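Long-range contact in glycerate dehydrogenase/glyoxylate reductase (Thermus thermophilus, PDB 2CUK), which probably reduces glyoxylate and hydroxypyruvate with a nicotinamide cofactor, as a member of the D-isomer specific 2-hydroxyacid dehydrogenase family: residues Glu19-Glu23 with Leu298-Glu302. Sequence-based numbering, arbitrary orientation.
Sequences ERGLE and LAVLE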
loop_
_atom_site.group_PDB
_atom_site.type_symbol
_atom_site.label_atom_id
_atom_site.label_comp_id
_atom_site.label_asym_id
_atom_site.label_seq_id
_atom_site.Cartn_x
_atom_site.Cartn_y
_atom_site.Cartn_z
ATOM N N GLU A 19 -6.956 30.534 -23.721
ATOM C CA GLU A 19 -6.277 30.772 -24.996
ATOM C C GLU A 19 -7.272 30.970 -26.149
ATOM O O GLU A 19 -6.964 31.553 -27.187
ATOM C CB GLU A 19 -5.453 29.524 -25.309
ATOM C CG GLU A 19 -3.950 29.712 -25.113
ATOM C CD GLU A 19 -3.337 28.379 -24.749
ATOM O OE1 GLU A 19 -3.895 27.357 -25.121
ATOM O OE2 GLU A 19 -2.326 28.373 -24.048
ATOM N N ARG A 20 -8.484 30.405 -25.954
ATOM C CA ARG A 20 -9.482 30.442 -27.021
ATOM C C ARG A 20 -10.417 31.639 -26.866
ATOM O O ARG A 20 -11.441 31.736 -27.525
ATOM C CB ARG A 20 -10.304 29.155 -26.957
ATOM C CG ARG A 20 -9.514 27.917 -27.409
ATOM C CD ARG A 20 -9.263 27.898 -28.924
ATOM N NE ARG A 20 -10.550 27.894 -29.627
ATOM C CZ ARG A 20 -10.569 27.851 -30.979
ATOM N NH1 ARG A 20 -9.450 27.814 -31.695
ATOM N NH2 ARG A 20 -11.754 27.843 -31.606
ATOM N N GLY A 21 -10.052 32.556 -25.975
ATOM C CA GLY A 21 -10.859 33.742 -25.761
ATOM C C GLY A 21 -12.041 33.525 -24.839
ATOM O O GLY A 21 -12.828 34.443 -24.606
ATOM N N LEU A 22 -12.169 32.314 -24.309
ATOM C CA LEU A 22 -13.266 31.998 -23.405
ATOM C C LEU A 22 -12.996 32.553 -22.013
ATOM O O LEU A 22 -11.861 32.550 -21.544
ATOM C CB LEU A 22 -13.460 30.483 -23.318
ATOM C CG LEU A 22 -13.905 29.769 -24.594
ATOM C CD1 LEU A 22 -13.793 28.264 -24.409
ATOM C CD2 LEU A 22 -15.332 30.174 -24.929
ATOM N N GLU A 23 -14.048 33.035 -21.363
ATOM C CA GLU A 23 -13.921 33.550 -20.022
ATOM C C GLU A 23 -14.167 32.428 -19.036
ATOM O O GLU A 23 -15.240 31.839 -18.979
ATOM C CB GLU A 23 -14.966 34.649 -19.831
ATOM C CG GLU A 23 -14.346 36.047 -19.841
ATOM C CD GLU A 23 -14.969 36.878 -18.742
ATOM O OE1 GLU A 23 -16.164 36.750 -18.516
ATOM O OE2 GLU A 23 -14.247 37.654 -18.117
ATOM N N LEU A 298 -14.702 22.058 -25.349
ATOM C CA LEU A 298 -14.310 22.823 -26.529
ATOM C C LEU A 298 -14.908 22.211 -27.789
ATOM O O LEU A 298 -15.371 22.927 -28.676
ATOM C CB LEU A 298 -12.784 22.880 -26.665
ATOM C CG LEU A 298 -12.061 23.941 -25.829
ATOM C CD1 LEU A 298 -10.558 23.812 -26.017
ATOM C CD2 LEU A 298 -12.529 25.324 -26.251
ATOM N N ALA A 299 -14.893 20.884 -27.862
ATOM C CA ALA A 299 -15.438 20.179 -29.017
ATOM C C ALA A 299 -16.870 20.625 -29.304
ATOM O O ALA A 299 -17.197 20.999 -30.430
ATOM C CB ALA A 299 -15.399 18.676 -28.781
ATOM N N VAL A 300 -17.718 20.587 -28.281
ATOM C CA VAL A 300 -19.112 20.981 -28.443
ATOM C C VAL A 300 -19.250 22.458 -28.807
ATOM O O VAL A 300 -20.086 22.817 -29.634
ATOM C CB VAL A 300 -19.931 20.703 -27.162
ATOM C CG1 VAL A 300 -21.371 21.164 -27.351
ATOM C CG2 VAL A 300 -19.900 19.221 -26.839
ATOM N N LEU A 301 -18.432 23.313 -28.202
ATOM C CA LEU A 301 -18.507 24.740 -28.494
ATOM C C LEU A 301 -18.010 25.082 -29.894
ATOM O O LEU A 301 -18.324 26.147 -30.424
ATOM C CB LEU A 301 -17.718 25.545 -27.458
ATOM C CG LEU A 301 -18.211 25.483 -26.009
ATOM C CD1 LEU A 301 -17.426 26.487 -25.176
ATOM C CD2 LEU A 301 -19.702 25.795 -25.942
ATOM N N GLU A 302 -17.233 24.186 -30.491
ATOM C CA GLU A 302 -16.717 24.415 -31.836
ATOM C C GLU A 302 -17.575 23.686 -32.863
ATOM O O GLU A 302 -17.149 23.453 -33.993
ATOM C CB GLU A 302 -15.260 23.948 -31.941
ATOM C CG GLU A 302 -14.269 24.845 -31.204
ATOM C CD GLU A 302 -12.827 24.392 -31.361
ATOM O OE1 GLU A 302 -12.386 24.194 -32.513
ATOM O OE2 GLU A 302 -12.131 24.240 -30.334
#
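Bends at chi2 and chi3 (-72° and -60°) fold the R20 chain so that its guanidinium presents one face to E302. The two flat groups form an offset stack, planes 16° apart, with E302 OE2 3.6 Å above the guanidinium plane and displaced toward its rim. The salt bridge is long, 3.8 Å from R20 NH2 to E302 OE1; because that oxygen sits well out of the guanidinium plane, no N-H points at it and the pairing is probably electrostatic, without a directed hydrogen bond. E302 OE1 also forms a salt bridge with R304, a second arginine partner. Replacing E302 with alanine would remove the carboxylate, probably leaving R20 without its stacking partner and R304 without this counter-charge. The contact joins the C-terminal end of helix 283-301 to the loop between helix 15-19 and strand 23-26, an outermost strand of the five-stranded parallel sheet; the helix thus packs back on the N-terminal domain, in this family the substrate-binding one, distinct from the Rossmann-type NAD-binding domain. G21, at positive phi, is the C' residue of the Schellman motif ending helix 15-19. Next, L22 directs CD1 at L298 CD2 (3.7 Å) and, less closely, at L301 CD1 (4.1 Å). L298 CD2 also meets R20 CG at 4.1 Å.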